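Local atomic coordinates of pyruvate kinase (Toxoplasma gondii, PDB entry 3GG8), a protein that catalyses the last step of glycolysis, the transfer of a phosphoryl group from phosphoenolpyruvate to ADP, giving pyruvate and ATP. Residues Cys222-Val236 with Ile250-Asn264. Residues are numbered along the deposited sequence; the frame is centred on the assembly and turned at random.
Sequences CNFIAASFVQSADDV and IRIIPKIENVEGLVN
The P254 ring meets two valines: its CB lies 3.7 Å from V230 CG2, and its CG touches V236 CG2. Beside it, V236 CG1 approaches I252 CG2, while on the other sheet face F224 CD1 touches R251 CB and I253 CG1. Strands 224-227 and 251-256 run parallel, their axes 4.5 Å apart. I225 bonds through N to R251 O and through O to I253 N (2.7 Å), and A227 likewise joins I253 and K255. With helix 233-243 they form a beta-alpha-beta crossover, as fourth and fifth strands of the eight-stranded TIM barrel. Toward the C-terminal ends of the strands polar contacts take over. K255 bends at chi3 (66°), bringing NZ to S228 OG at 2.8 Å; NZ also forms a salt bridge with D101. E257 OE1 accepts from F229 N at 2.6 Å, met from above the carboxylate plane. N258 OD1 lies over the rim of one face of the F229 ring, the amide turned 42° from it; its ND2 donates to Q231 OE1 over 2.9 Å (N-H...O 161°). N258 OD1 weakly caps helix 259-263 at G261 N and accepts a hydrogen bond from a water that also donates to V230 O. N264 ND2 donates to Q231 O in the carbonyl plane, at 2.9 Å.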
loop_
_atom_site.group_PDB
_atom_site.type_symbol
_atom_site.label_atom_id
_atom_site.label_comp_id
_atom_site.label_asym_id
_atom_site.label_seq_id
_atom_site.Cartn_x
_atom_site.Cartn_y
_atom_site.Cartn_z
ATOM N N CYS C 222 -32.049 0.805 34.302
ATOM C CA CYS C 222 -31.299 1.624 33.347
ATOM C C CYS C 222 -30.027 0.858 32.956
ATOM O O CYS C 222 -29.409 0.207 33.803
ATOM C CB CYS C 222 -30.959 2.981 33.944
ATOM S SG CYS C 222 -32.414 3.963 34.320
ATOM N N ASN C 223 -29.681 0.899 31.671
ATOM C CA ASN C 223 -28.522 0.161 31.171
ATOM C C ASN C 223 -27.288 1.040 31.059
ATOM O O ASN C 223 -26.166 0.541 31.076
ATOM C CB ASN C 223 -28.819 -0.509 29.820
ATOM C CG ASN C 223 -30.174 -1.184 29.797
ATOM O OD1 ASN C 223 -31.128 -0.664 29.210
ATOM N ND2 ASN C 223 -30.275 -2.337 30.459
ATOM N N PHE C 224 -27.508 2.346 30.933
ATOM C CA PHE C 224 -26.429 3.305 30.846
ATOM C C PHE C 224 -26.672 4.474 31.786
ATOM O O PHE C 224 -27.819 4.864 32.024
ATOM C CB PHE C 224 -26.319 3.888 29.428
ATOM C CG PHE C 224 -25.945 2.898 28.358
ATOM C CD1 PHE C 224 -24.597 2.696 28.011
ATOM C CD2 PHE C 224 -26.932 2.222 27.636
ATOM C CE1 PHE C 224 -24.230 1.805 26.990
ATOM C CE2 PHE C 224 -26.580 1.321 26.614
ATOM C CZ PHE C 224 -25.221 1.120 26.289
ATOM N N ILE C 225 -25.579 5.045 32.293
ATOM C CA ILE C 225 -25.595 6.382 32.873
ATOM C C ILE C 225 -24.820 7.314 31.933
ATOM O O ILE C 225 -23.671 7.049 31.585
ATOM C CB ILE C 225 -24.959 6.440 34.287
ATOM C CG1 ILE C 225 -25.510 5.350 35.232
ATOM C CG2 ILE C 225 -25.084 7.841 34.896
ATOM C CD1 ILE C 225 -26.975 5.484 35.671
ATOM N N ALA C 226 -25.465 8.383 31.497
ATOM C CA ALA C 226 -24.766 9.457 30.812
ATOM C C ALA C 226 -24.558 10.533 31.862
ATOM O O ALA C 226 -25.520 11.002 32.452
ATOM C CB ALA C 226 -25.578 9.991 29.634
ATOM N N ALA C 227 -23.302 10.884 32.133
ATOM C CA ALA C 227 -22.988 11.778 33.238
ATOM C C ALA C 227 -22.658 13.151 32.660
ATOM O O ALA C 227 -21.677 13.311 31.948
ATOM C CB ALA C 227 -21.824 11.233 34.036
ATOM N N SER C 228 -23.481 14.144 32.968
ATOM C CA SER C 228 -23.260 15.473 32.408
ATOM C C SER C 228 -21.966 16.101 32.914
ATOM O O SER C 228 -21.543 15.841 34.045
ATOM C CB SER C 228 -24.469 16.370 32.689
ATOM O OG SER C 228 -25.580 15.872 31.973
ATOM N N PHE C 229 -21.318 16.889 32.047
ATOM C CA PHE C 229 -20.197 17.748 32.440
ATOM C C PHE C 229 -19.023 17.008 33.098
ATOM O O PHE C 229 -18.539 17.418 34.161
ATOM C CB PHE C 229 -20.707 18.866 33.377
ATOM C CG PHE C 229 -19.978 20.174 33.221
ATOM C CD1 PHE C 229 -20.276 21.033 32.171
ATOM C CD2 PHE C 229 -19.012 20.561 34.138
ATOM C CE1 PHE C 229 -19.607 22.257 32.031
ATOM C CE2 PHE C 229 -18.343 21.781 33.997
ATOM C CZ PHE C 229 -18.643 22.621 32.947
ATOM N N VAL C 230 -18.545 15.926 32.485
ATOM C CA VAL C 230 -17.412 15.207 33.071
ATOM C C VAL C 230 -16.116 15.970 32.802
ATOM O O VAL C 230 -15.809 16.310 31.652
ATOM C CB VAL C 230 -17.309 13.745 32.586
ATOM C CG1 VAL C 230 -15.952 13.153 32.950
ATOM C CG2 VAL C 230 -18.434 12.908 33.188
ATOM N N GLN C 231 -15.371 16.249 33.870
ATOM C CA GLN C 231 -14.189 17.092 33.772
ATOM C C GLN C 231 -12.866 16.338 33.924
ATOM O O GLN C 231 -11.812 16.863 33.546
ATOM C CB GLN C 231 -14.274 18.242 34.773
ATOM C CG GLN C 231 -15.313 19.275 34.415
ATOM C CD GLN C 231 -15.186 20.531 35.250
ATOM O OE1 GLN C 231 -14.937 21.618 34.716
ATOM N NE2 GLN C 231 -15.359 20.394 36.567
ATOM N N SER C 232 -12.920 15.122 34.476
ATOM C CA SER C 232 -11.721 14.291 34.679
ATOM C C SER C 232 -12.079 12.810 34.829
ATOM O O SER C 232 -13.214 12.470 35.162
ATOM C CB SER C 232 -10.971 14.743 35.928
ATOM O OG SER C 232 -11.540 14.172 37.089
ATOM N N ALA C 233 -11.106 11.926 34.618
ATOM C CA ALA C 233 -11.369 10.490 34.718
ATOM C C ALA C 233 -11.692 10.018 36.146
ATOM O O ALA C 233 -12.301 8.970 36.317
ATOM C CB ALA C 233 -10.219 9.694 34.122
ATOM N N ASP C 234 -11.289 10.787 37.161
ATOM C CA ASP C 234 -11.737 10.535 38.543
ATOM C C ASP C 234 -13.258 10.609 38.688
ATOM O O ASP C 234 -13.833 9.981 39.586
ATOM C CB ASP C 234 -11.122 11.530 39.520
ATOM C CG ASP C 234 -9.661 11.268 39.773
ATOM O OD1 ASP C 234 -8.923 12.263 39.908
ATOM O OD2 ASP C 234 -9.248 10.083 39.830
ATOM N N ASP C 235 -13.905 11.386 37.823
ATOM C CA ASP C 235 -15.362 11.447 37.812
ATOM C C ASP C 235 -15.927 10.088 37.395
ATOM O O ASP C 235 -16.886 9.604 37.998
ATOM C CB ASP C 235 -15.864 12.544 36.864
ATOM C CG ASP C 235 -15.486 13.953 37.319
ATOM O OD1 ASP C 235 -15.422 14.204 38.531
ATOM O OD2 ASP C 235 -15.288 14.832 36.453
ATOM N N VAL C 236 -15.311 9.474 36.381
ATOM C CA VAL C 236 -15.745 8.169 35.866
ATOM C C VAL C 236 -15.483 7.040 36.872
ATOM O O VAL C 236 -16.351 6.199 37.087
ATOM C CB VAL C 236 -15.072 7.809 34.527
ATOM C CG1 VAL C 236 -15.679 6.532 33.972
ATOM C CG2 VAL C 236 -15.170 8.985 33.491
ATOM N N ILE C 250 -24.247 -1.914 34.393
ATOM C CA ILE C 250 -24.503 -0.567 33.892
ATOM C C ILE C 250 -23.228 0.038 33.307
ATOM O O ILE C 250 -22.138 -0.068 33.888
ATOM C CB ILE C 250 -25.152 0.346 34.973
ATOM C CG1 ILE C 250 -26.487 -0.248 35.433
ATOM C CG2 ILE C 250 -25.377 1.764 34.452
ATOM C CD1 ILE C 250 -27.093 0.484 36.587
ATOM N N ARG C 251 -23.376 0.632 32.130
ATOM C CA ARG C 251 -22.256 1.205 31.408
ATOM C C ARG C 251 -22.250 2.740 31.543
ATOM O O ARG C 251 -23.308 3.368 31.591
ATOM C CB ARG C 251 -22.309 0.762 29.941
ATOM C CG ARG C 251 -22.114 -0.762 29.735
ATOM C CD ARG C 251 -20.809 -1.286 30.348
ATOM N NE ARG C 251 -20.754 -2.754 30.427
ATOM C CZ ARG C 251 -21.044 -3.454 31.525
ATOM N NH1 ARG C 251 -21.398 -2.819 32.633
ATOM N NH2 ARG C 251 -20.981 -4.784 31.521
ATOM N N ILE C 252 -21.049 3.315 31.634
ATOM C CA ILE C 252 -20.855 4.740 31.904
ATOM C C ILE C 252 -20.500 5.510 30.636
ATOM O O ILE C 252 -19.547 5.156 29.940
ATOM C CB ILE C 252 -19.766 4.956 33.000
ATOM C CG1 ILE C 252 -20.127 4.171 34.265
ATOM C CG2 ILE C 252 -19.615 6.455 33.371
ATOM C CD1 ILE C 252 -19.025 4.157 35.299
ATOM N N ILE C 253 -21.273 6.560 30.349
ATOM C CA ILE C 253 -21.094 7.368 29.128
ATOM C C ILE C 253 -20.865 8.839 29.495
ATOM O O ILE C 253 -21.816 9.615 29.558
ATOM C CB ILE C 253 -22.319 7.271 28.166
ATOM C CG1 ILE C 253 -22.669 5.816 27.816
ATOM C CG2 ILE C 253 -22.102 8.148 26.910
ATOM C CD1 ILE C 253 -21.598 5.070 26.970
ATOM N N PRO C 254 -19.607 9.225 29.763
ATOM C CA PRO C 254 -19.325 10.612 30.113
ATOM C C PRO C 254 -19.721 11.580 28.995
ATOM O O PRO C 254 -19.531 11.276 27.809
ATOM C CB PRO C 254 -17.801 10.625 30.301
ATOM C CG PRO C 254 -17.442 9.230 30.582
ATOM C CD PRO C 254 -18.385 8.404 29.780
ATOM N N LYS C 255 -20.285 12.718 29.393
ATOM C CA LYS C 255 -20.623 13.792 28.475
ATOM C C LYS C 255 -19.490 14.831 28.483
ATOM O O LYS C 255 -19.089 15.335 29.544
ATOM C CB LYS C 255 -21.969 14.430 28.866
ATOM C CG LYS C 255 -23.184 13.539 28.582
ATOM C CD LYS C 255 -24.477 14.033 29.243
ATOM C CE LYS C 255 -24.938 15.345 28.683
ATOM N NZ LYS C 255 -26.257 15.677 29.309
ATOM N N ILE C 256 -18.950 15.112 27.300
ATOM C CA ILE C 256 -17.842 16.051 27.186
ATOM C C ILE C 256 -18.475 17.367 26.800
ATOM O O ILE C 256 -19.081 17.464 25.724
ATOM C CB ILE C 256 -16.768 15.619 26.142
ATOM C CG1 ILE C 256 -16.273 14.180 26.389
ATOM C CG2 ILE C 256 -15.577 16.639 26.084
ATOM C CD1 ILE C 256 -15.581 13.908 27.747
ATOM N N GLU C 257 -18.347 18.354 27.694
ATOM C CA GLU C 257 -19.048 19.637 27.587
ATOM C C GLU C 257 -18.178 20.882 27.774
ATOM O O GLU C 257 -18.636 21.991 27.479
ATOM C CB GLU C 257 -20.201 19.716 28.584
ATOM C CG GLU C 257 -21.036 18.449 28.725
ATOM C CD GLU C 257 -22.362 18.710 29.385
ATOM O OE1 GLU C 257 -22.810 17.882 30.187
ATOM O OE2 GLU C 257 -22.971 19.750 29.097
ATOM N N ASN C 258 -16.950 20.728 28.279
ATOM C CA ASN C 258 -16.045 21.879 28.393
ATOM C C ASN C 258 -14.575 21.541 28.089
ATOM O O ASN C 258 -14.263 20.440 27.609
ATOM C CB ASN C 258 -16.235 22.632 29.736
ATOM C CG ASN C 258 -15.675 21.884 30.944
ATOM O OD1 ASN C 258 -15.446 20.670 30.904
ATOM N ND2 ASN C 258 -15.457 22.620 32.040
ATOM N N VAL C 259 -13.693 22.514 28.333
ATOM C CA VAL C 259 -12.257 22.377 28.108
ATOM C C VAL C 259 -11.597 21.280 28.969
ATOM O O VAL C 259 -10.731 20.563 28.475
ATOM C CB VAL C 259 -11.530 23.763 28.228
ATOM C CG1 VAL C 259 -9.985 23.622 28.265
ATOM C CG2 VAL C 259 -11.956 24.675 27.079
ATOM N N GLU C 260 -12.001 21.149 30.238
ATOM C CA GLU C 260 -11.449 20.107 31.120
ATOM C C GLU C 260 -11.724 18.710 30.585
ATOM O O GLU C 260 -10.853 17.834 30.650
ATOM C CB GLU C 260 -11.994 20.202 32.549
ATOM C CG GLU C 260 -11.473 21.362 33.365
ATOM C CD GLU C 260 -9.957 21.358 33.534
ATOM O OE1 GLU C 260 -9.392 20.368 34.064
ATOM O OE2 GLU C 260 -9.339 22.367 33.143
ATOM N N GLY C 261 -12.945 18.509 30.092
ATOM C CA GLY C 261 -13.342 17.260 29.450
ATOM C C GLY C 261 -12.462 16.994 28.247
ATOM O O GLY C 261 -11.913 15.911 28.111
ATOM N N LEU C 262 -12.308 18.004 27.392
ATOM C CA LEU C 262 -11.432 17.924 26.234
ATOM C C LEU C 262 -9.971 17.637 26.595
ATOM O O LEU C 262 -9.362 16.714 26.055
ATOM C CB LEU C 262 -11.548 19.203 25.399
ATOM C CG LEU C 262 -12.891 19.436 24.684
ATOM C CD1 LEU C 262 -12.941 20.829 24.101
ATOM C CD2 LEU C 262 -13.140 18.404 23.592
ATOM N N VAL C 263 -9.421 18.408 27.530
ATOM C CA VAL C 263 -8.024 18.246 27.946
ATOM C C VAL C 263 -7.770 16.883 28.609
ATOM O O VAL C 263 -6.691 16.285 28.451
ATOM C CB VAL C 263 -7.574 19.426 28.849
ATOM C CG1 VAL C 263 -6.255 19.134 29.552
ATOM C CG2 VAL C 263 -7.446 20.682 28.025
ATOM N N ASN C 264 -8.757 16.378 29.337
ATOM C CA ASN C 264 -8.599 15.067 29.932
ATOM C C ASN C 264 -9.241 13.938 29.125
ATOM O O ASN C 264 -9.393 12.832 29.655
ATOM C CB ASN C 264 -9.084 15.065 31.390
ATOM C CG ASN C 264 -8.326 16.055 32.258
ATOM O OD1 ASN C 264 -7.111 15.963 32.410
ATOM N ND2 ASN C 264 -9.037 17.010 32.821
HETATM O O HOH W 1 -16.882 18.485 30.084
#